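DUF3822 family protein (Bacteroides thetaiotaomicron VPI-5482, PDB 3HRG) is of unknown function but has an actin-like ATPase fold, so nucleotide binding is conceivable though not established. Local coordinates at residues 77-82 against 93-98; 102-107 against 122-127. All blocks are in the same frame, centred on the assembly; numbering follows the deposited sequence.

Interaction 1. Residues 77-82 against 93-98; sequences RFTMIP and LLFYHN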
loop_
_atom_site.group_PDB
_atom_site.type_symbol
_atom_site.label_atom_id
_atom_site.label_comp_id
_atom_site.label_asym_id
_atom_site.label_seq_id
_atom_site.Cartn_x
_atom_site.Cartn_y
_atom_site.Cartn_z
ATOM N N ARG A 77 1.388 -9.100 -3.935
ATOM C CA ARG A 77 0.823 -9.615 -5.182
ATOM C C ARG A 77 0.256 -8.512 -6.046
ATOM O O ARG A 77 -0.944 -8.367 -6.166
ATOM C CB ARG A 77 -0.203 -10.704 -4.892
ATOM C CG ARG A 77 0.455 -11.929 -4.197
ATOM C CD ARG A 77 -0.471 -13.060 -3.932
ATOM N NE ARG A 77 -0.966 -13.634 -5.177
ATOM C CZ ARG A 77 -0.308 -14.517 -5.936
ATOM N NH1 ARG A 77 0.903 -14.980 -5.612
ATOM N NH2 ARG A 77 -0.875 -14.950 -7.044
ATOM N N PHE A 78 1.169 -7.729 -6.623
ATOM C CA PHE A 78 0.807 -6.650 -7.539
ATOM C C PHE A 78 1.908 -6.532 -8.567
ATOM O O PHE A 78 3.058 -6.949 -8.342
ATOM C CB PHE A 78 0.578 -5.272 -6.874
ATOM C CG PHE A 78 1.833 -4.647 -6.292
ATOM C CD1 PHE A 78 2.674 -3.852 -7.064
ATOM C CD2 PHE A 78 2.175 -4.899 -4.994
ATOM C CE1 PHE A 78 3.805 -3.287 -6.522
ATOM C CE2 PHE A 78 3.311 -4.339 -4.437
ATOM C CZ PHE A 78 4.146 -3.547 -5.223
ATOM N N THR A 79 1.533 -5.970 -9.710
ATOM C CA THR A 79 2.432 -5.753 -10.820
ATOM C C THR A 79 2.145 -4.392 -11.454
ATOM O O THR A 79 0.987 -4.050 -11.709
ATOM C CB THR A 79 2.220 -6.815 -11.885
ATOM O OG1 THR A 79 2.677 -8.075 -11.400
ATOM C CG2 THR A 79 2.991 -6.445 -13.181
HETATM N N MSE A 80 3.191 -3.615 -11.699
HETATM C CA MSE A 80 3.032 -2.310 -12.320
HETATM C C MSE A 80 3.319 -2.397 -13.803
HETATM O O MSE A 80 4.282 -3.043 -14.196
HETATM C CB MSE A 80 3.968 -1.293 -11.667
HETATM C CG MSE A 80 3.840 0.140 -12.203
HETATM SE SE MSE A 80 4.857 0.549 -13.787
HETATM C CE MSE A 80 6.659 0.460 -13.055
ATOM N N ILE A 81 2.467 -1.750 -14.609
ATOM C CA ILE A 81 2.702 -1.686 -16.049
ATOM C C ILE A 81 2.420 -0.246 -16.523
ATOM O O ILE A 81 1.482 0.412 -16.067
ATOM C CB ILE A 81 1.890 -2.735 -16.857
ATOM C CG1 ILE A 81 2.415 -2.832 -18.302
ATOM C CG2 ILE A 81 0.412 -2.442 -16.802
ATOM C CD1 ILE A 81 1.557 -3.724 -19.157
ATOM N N PRO A 82 3.298 0.286 -17.397
ATOM C CA PRO A 82 3.025 1.642 -17.844
ATOM C C PRO A 82 1.689 1.665 -18.569
ATOM O O PRO A 82 1.342 0.681 -19.214
ATOM C CB PRO A 82 4.174 1.935 -18.810
ATOM C CG PRO A 82 5.266 1.082 -18.356
ATOM C CD PRO A 82 4.684 -0.118 -17.719
ATOM N N LEU A 93 -3.272 -12.171 -17.775
ATOM C CA LEU A 93 -2.097 -12.814 -18.398
ATOM C C LEU A 93 -0.802 -12.194 -17.861
ATOM O O LEU A 93 0.126 -12.913 -17.505
ATOM C CB LEU A 93 -2.111 -12.706 -19.918
ATOM C CG LEU A 93 -3.171 -13.497 -20.702
ATOM C CD1 LEU A 93 -3.061 -13.221 -22.190
ATOM C CD2 LEU A 93 -3.021 -14.988 -20.462
ATOM N N LEU A 94 -0.757 -10.864 -17.829
ATOM C CA LEU A 94 0.384 -10.113 -17.313
ATOM C C LEU A 94 0.656 -10.459 -15.858
ATOM O O LEU A 94 1.799 -10.706 -15.443
ATOM C CB LEU A 94 0.102 -8.613 -17.408
ATOM C CG LEU A 94 0.151 -7.930 -18.783
ATOM C CD1 LEU A 94 -0.552 -6.565 -18.793
ATOM C CD2 LEU A 94 1.589 -7.810 -19.220
ATOM N N PHE A 95 -0.410 -10.462 -15.066
ATOM C CA PHE A 95 -0.292 -10.761 -13.650
ATOM C C PHE A 95 0.279 -12.152 -13.392
ATOM O O PHE A 95 1.225 -12.305 -12.583
ATOM C CB PHE A 95 -1.659 -10.584 -12.989
ATOM C CG PHE A 95 -1.634 -10.730 -11.486
ATOM C CD1 PHE A 95 -1.235 -9.674 -10.685
ATOM C CD2 PHE A 95 -1.995 -11.922 -10.882
ATOM C CE1 PHE A 95 -1.239 -9.794 -9.295
ATOM C CE2 PHE A 95 -1.978 -12.055 -9.511
ATOM C CZ PHE A 95 -1.597 -10.969 -8.708
ATOM N N TYR A 96 -0.273 -13.156 -14.066
ATOM C CA TYR A 96 0.200 -14.552 -13.893
ATOM C C TYR A 96 1.544 -14.908 -14.572
ATOM O O TYR A 96 2.042 -16.015 -14.359
ATOM C CB TYR A 96 -0.939 -15.585 -14.102
ATOM C CG TYR A 96 -1.972 -15.436 -12.983
ATOM C CD1 TYR A 96 -1.619 -15.648 -11.632
ATOM C CD2 TYR A 96 -3.274 -15.086 -13.256
ATOM C CE1 TYR A 96 -2.541 -15.502 -10.611
ATOM C CE2 TYR A 96 -4.227 -14.941 -12.215
ATOM C CZ TYR A 96 -3.840 -15.145 -10.894
ATOM O OH TYR A 96 -4.750 -15.012 -9.840
ATOM N N HIS A 97 2.075 -14.004 -15.400
ATOM C CA HIS A 97 3.440 -14.138 -15.918
ATOM C C HIS A 97 4.440 -13.523 -14.878
ATOM O O HIS A 97 5.646 -13.613 -15.035
ATOM C CB HIS A 97 3.610 -13.571 -17.337
ATOM C CG HIS A 97 3.220 -14.540 -18.415
ATOM N ND1 HIS A 97 3.974 -15.659 -18.702
ATOM C CD2 HIS A 97 2.188 -14.544 -19.294
ATOM C CE1 HIS A 97 3.400 -16.329 -19.688
ATOM N NE2 HIS A 97 2.318 -15.670 -20.069
ATOM N N ASN A 98 3.928 -12.887 -13.832
ATOM C CA ASN A 98 4.752 -12.343 -12.739
ATOM C C ASN A 98 4.497 -12.950 -11.362
ATOM O O ASN A 98 5.320 -12.750 -10.461
ATOM C CB ASN A 98 4.542 -10.836 -12.674
ATOM C CG ASN A 98 5.233 -10.101 -13.821
ATOM O OD1 ASN A 98 6.455 -9.923 -13.815
ATOM N ND2 ASN A 98 4.470 -9.684 -14.795
#
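Phe95 drives the edge of its ring against the backbone of Arg77: Arg77 O lies close to the ring plane, 3.5 Å from Phe95 CE1, so the slightly positive rim of the phenyl group faces a carbonyl oxygen. The ring gets there because CG stands anti to the backbone N (chi1 -174°), which swings it from the flank of helix 91-96 across to the strand. Beside it the Arg77 chain, bent at chi3 (65°), folds its guanidinium back towards the helix, and NH2 comes 4.0 Å from Phe95 CE2 with the two planes 79° apart. The same NH2 meets Tyr96 CE1 edge to edge. What fixes the guanidinium is its polar partners: NE forms a salt bridge with Glu105, which probably also takes a hydrogen bond from Tyr96 OH, and NH2 is hydrogen-bonded to Gln100 O. With an alanine in place of Phe95, the carbonyl of Arg77 would probably lose its aromatic neighbour and a gap would open between strand and helix beside the guanidinium. Further along the strand, Thr79 presents OG1 to Asn98 CB at 3.6 Å, a van der Waals contact, while the hydroxyl is hydrogen-bonded to His99. Asn98 ND2 turns back to Leu94 O of helix 91-96 at 2.9 Å, which fixes the carboxamide beside Thr79 CG2. At the other end Ile81 CD1 and Leu94 CD1 meet at 3.6 Å, a doubtful contact because both residues have a second conformer. Thr79 and Ile81, alternate residues, thus share the helix-facing side of an edge strand, and the threonine, beta-branched yet polar, suits a partly exposed position. This is a short helix packed on one face of a three-stranded antiparallel sheet, within a protein of actin-like ATPase fold.

Interaction 2. Residues 102-107 against 122-127; sequences RENEIV and GIDKST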
loop_
_atom_site.group_PDB
_atom_site.type_symbol
_atom_site.label_atom_id
_atom_site.label_comp_id
_atom_site.label_asym_id
_atom_site.label_seq_id
_atom_site.Cartn_x
_atom_site.Cartn_y
_atom_site.Cartn_z
ATOM N N ARG A 102 -3.078 -19.025 -8.717
ATOM C CA ARG A 102 -3.780 -19.271 -7.463
ATOM C C ARG A 102 -5.279 -19.300 -7.739
ATOM O O ARG A 102 -5.836 -18.340 -8.262
ATOM C CB ARG A 102 -3.394 -18.162 -6.504
ATOM C CG ARG A 102 -3.948 -18.271 -5.156
ATOM C CD ARG A 102 -3.456 -17.159 -4.293
ATOM N NE ARG A 102 -2.029 -17.224 -3.965
ATOM C CZ ARG A 102 -1.460 -16.504 -2.992
ATOM N NH1 ARG A 102 -2.163 -15.653 -2.256
ATOM N NH2 ARG A 102 -0.181 -16.651 -2.730
ATOM N N GLU A 103 -5.950 -20.378 -7.364
ATOM C CA GLU A 103 -7.382 -20.523 -7.668
ATOM C C GLU A 103 -8.329 -19.584 -6.896
ATOM O O GLU A 103 -9.232 -19.009 -7.510
ATOM C CB GLU A 103 -7.808 -21.990 -7.494
ATOM C CG GLU A 103 -9.204 -22.374 -8.061
ATOM C CD GLU A 103 -9.314 -22.298 -9.599
ATOM O OE1 GLU A 103 -8.324 -21.970 -10.301
ATOM O OE2 GLU A 103 -10.418 -22.598 -10.118
ATOM N N ASN A 104 -8.126 -19.356 -5.600
ATOM C CA ASN A 104 -9.060 -18.496 -4.872
ATOM C C ASN A 104 -8.628 -17.030 -4.921
ATOM O O ASN A 104 -8.610 -16.353 -3.892
ATOM C CB ASN A 104 -9.234 -18.969 -3.425
ATOM C CG ASN A 104 -10.513 -18.394 -2.771
ATOM O OD1 ASN A 104 -11.639 -18.681 -3.235
ATOM N ND2 ASN A 104 -10.352 -17.624 -1.689
ATOM N N GLU A 105 -8.243 -16.550 -6.110
ATOM C CA GLU A 105 -7.790 -15.170 -6.292
ATOM C C GLU A 105 -8.492 -14.500 -7.464
ATOM O O GLU A 105 -8.682 -15.108 -8.494
ATOM C CB GLU A 105 -6.271 -15.128 -6.535
ATOM C CG GLU A 105 -5.676 -13.722 -6.703
ATOM C CD GLU A 105 -4.167 -13.742 -6.768
ATOM O OE1 GLU A 105 -3.575 -14.479 -7.601
ATOM O OE2 GLU A 105 -3.537 -12.999 -5.972
ATOM N N ILE A 106 -8.866 -13.242 -7.274
ATOM C CA ILE A 106 -9.449 -12.394 -8.307
ATOM C C ILE A 106 -8.380 -11.339 -8.673
ATOM O O ILE A 106 -7.709 -10.802 -7.780
ATOM C CB ILE A 106 -10.739 -11.712 -7.805
ATOM C CG1 ILE A 106 -11.855 -12.742 -7.674
ATOM C CG2 ILE A 106 -11.207 -10.617 -8.744
ATOM C CD1 ILE A 106 -13.130 -12.119 -7.128
ATOM N N VAL A 107 -8.222 -11.048 -9.956
ATOM C CA VAL A 107 -7.281 -10.025 -10.413
ATOM C C VAL A 107 -8.049 -8.738 -10.759
ATOM O O VAL A 107 -9.002 -8.776 -11.534
ATOM C CB VAL A 107 -6.474 -10.507 -11.596
ATOM C CG1 VAL A 107 -5.551 -9.363 -12.099
ATOM C CG2 VAL A 107 -5.656 -11.770 -11.215
ATOM N N GLY A 122 -3.923 -8.726 -6.968
ATOM C CA GLY A 122 -4.764 -9.849 -6.617
ATOM C C GLY A 122 -5.464 -9.609 -5.294
ATOM O O GLY A 122 -4.958 -8.891 -4.425
ATOM N N ILE A 123 -6.633 -10.204 -5.155
ATOM C CA ILE A 123 -7.360 -10.158 -3.899
ATOM C C ILE A 123 -7.978 -11.539 -3.692
ATOM O O ILE A 123 -8.459 -12.183 -4.649
ATOM C CB ILE A 123 -8.434 -9.042 -3.885
ATOM C CG1 ILE A 123 -9.110 -8.929 -2.503
ATOM C CG2 ILE A 123 -9.500 -9.290 -4.972
ATOM C CD1 ILE A 123 -10.149 -7.797 -2.451
ATOM N N ASP A 124 -7.941 -12.036 -2.461
ATOM C CA ASP A 124 -8.541 -13.328 -2.170
ATOM C C ASP A 124 -10.037 -13.271 -2.546
ATOM O O ASP A 124 -10.733 -12.320 -2.170
ATOM C CB ASP A 124 -8.347 -13.645 -0.705
ATOM C CG ASP A 124 -9.045 -14.892 -0.302
ATOM O OD1 ASP A 124 -8.681 -16.022 -0.766
ATOM O OD2 ASP A 124 -9.991 -14.731 0.460
ATOM N N LYS A 125 -10.529 -14.267 -3.266
ATOM C CA LYS A 125 -11.921 -14.261 -3.734
ATOM C C LYS A 125 -12.960 -14.328 -2.615
ATOM O O LYS A 125 -13.989 -13.692 -2.713
ATOM C CB LYS A 125 -12.155 -15.385 -4.738
ATOM C CG LYS A 125 -13.548 -15.457 -5.301
ATOM C CD LYS A 125 -13.590 -16.403 -6.530
ATOM C CE LYS A 125 -15.021 -16.545 -7.068
ATOM N NZ LYS A 125 -15.099 -17.427 -8.295
ATOM N N SER A 126 -12.711 -15.141 -1.594
ATOM C CA SER A 126 -13.609 -15.230 -0.442
ATOM C C SER A 126 -13.722 -13.853 0.236
ATOM O O SER A 126 -14.806 -13.435 0.654
ATOM C CB SER A 126 -13.081 -16.232 0.578
ATOM O OG SER A 126 -13.022 -17.523 0.028
ATOM N N THR A 127 -12.587 -13.171 0.341
ATOM C CA THR A 127 -12.525 -11.818 0.918
ATOM C C THR A 127 -13.326 -10.828 0.060
ATOM O O THR A 127 -14.140 -10.061 0.603
ATOM C CB THR A 127 -11.068 -11.360 1.137
ATOM O OG1 THR A 127 -10.534 -12.082 2.246
ATOM C CG2 THR A 127 -11.003 -9.883 1.467
#
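Ile106 and Ile123 form a hydrogen-bonded pair in the antiparallel beta hairpin of strands 105-112 and 117-124, whose second strand runs straight into helix 125-134. Their main chains bond both ways, Ile106 N to Ile123 O and Ile123 N to Ile106 O, each at 2.9 Å. Both side chains leave on the same face of the sheet, where Ile106 CB meets Ile123 CG2; branched residues suit such extended backbone. Ile106 then sends CD1 across the Lys125 chain at about a right angle, touching CG at 3.8 Å, so the lysine lends its methylenes to the apolar patch while its extended chain carries the amine away. On the other face, Glu105 reaches over Gly122, OE2 lying 3.4 Å from CA; the lack of a side chain at Gly122 lets the carboxylate, which is also engaged by Tyr96 and Arg77, lie this close. Before the strand begins, Asn104 centres an inverse gamma turn. Its carbonyl accepts a nearly straight bond from Lys125 N (172°), although the donor sits well above the carbonyl plane. Its side chain, with CG anti to the backbone N (chi1 -162°), turns ND2 towards the start of the helix, where it bonds to Ser126 OG at 3.2 Å. ND2 also approaches Asp124 OD1, very short at 2.5 Å and doubtful in detail. An asparagine fits because its short amide brings an N-H donor to the helix start. Asp124 is the N-cap residue; its OD2 accepts the capping bond from Thr127 N at 3.0 Å, met from above the carboxylate plane.

Interaction 1 closes along the chain before interaction 2 opens, and helix 91-96 is followed directly by strand 105-112. Their centres lie 15 Å apart, yet both reach one three-stranded antiparallel sheet: strand 117-124 runs in the middle, with 78-82 and 105-112 as its edges. Glu105 joins them, its carboxylate belonging to interaction 2 and its polar partners, Arg77 and Tyr96, to interaction 1. Val107 also packs on Tyr96. The helix therefore bears on both edge strands, while the middle strand leads on into helix 125-134, so that the two contacts set helix 91-96 against this small sheet and join the start of helix 125-134 to the end of its hairpin.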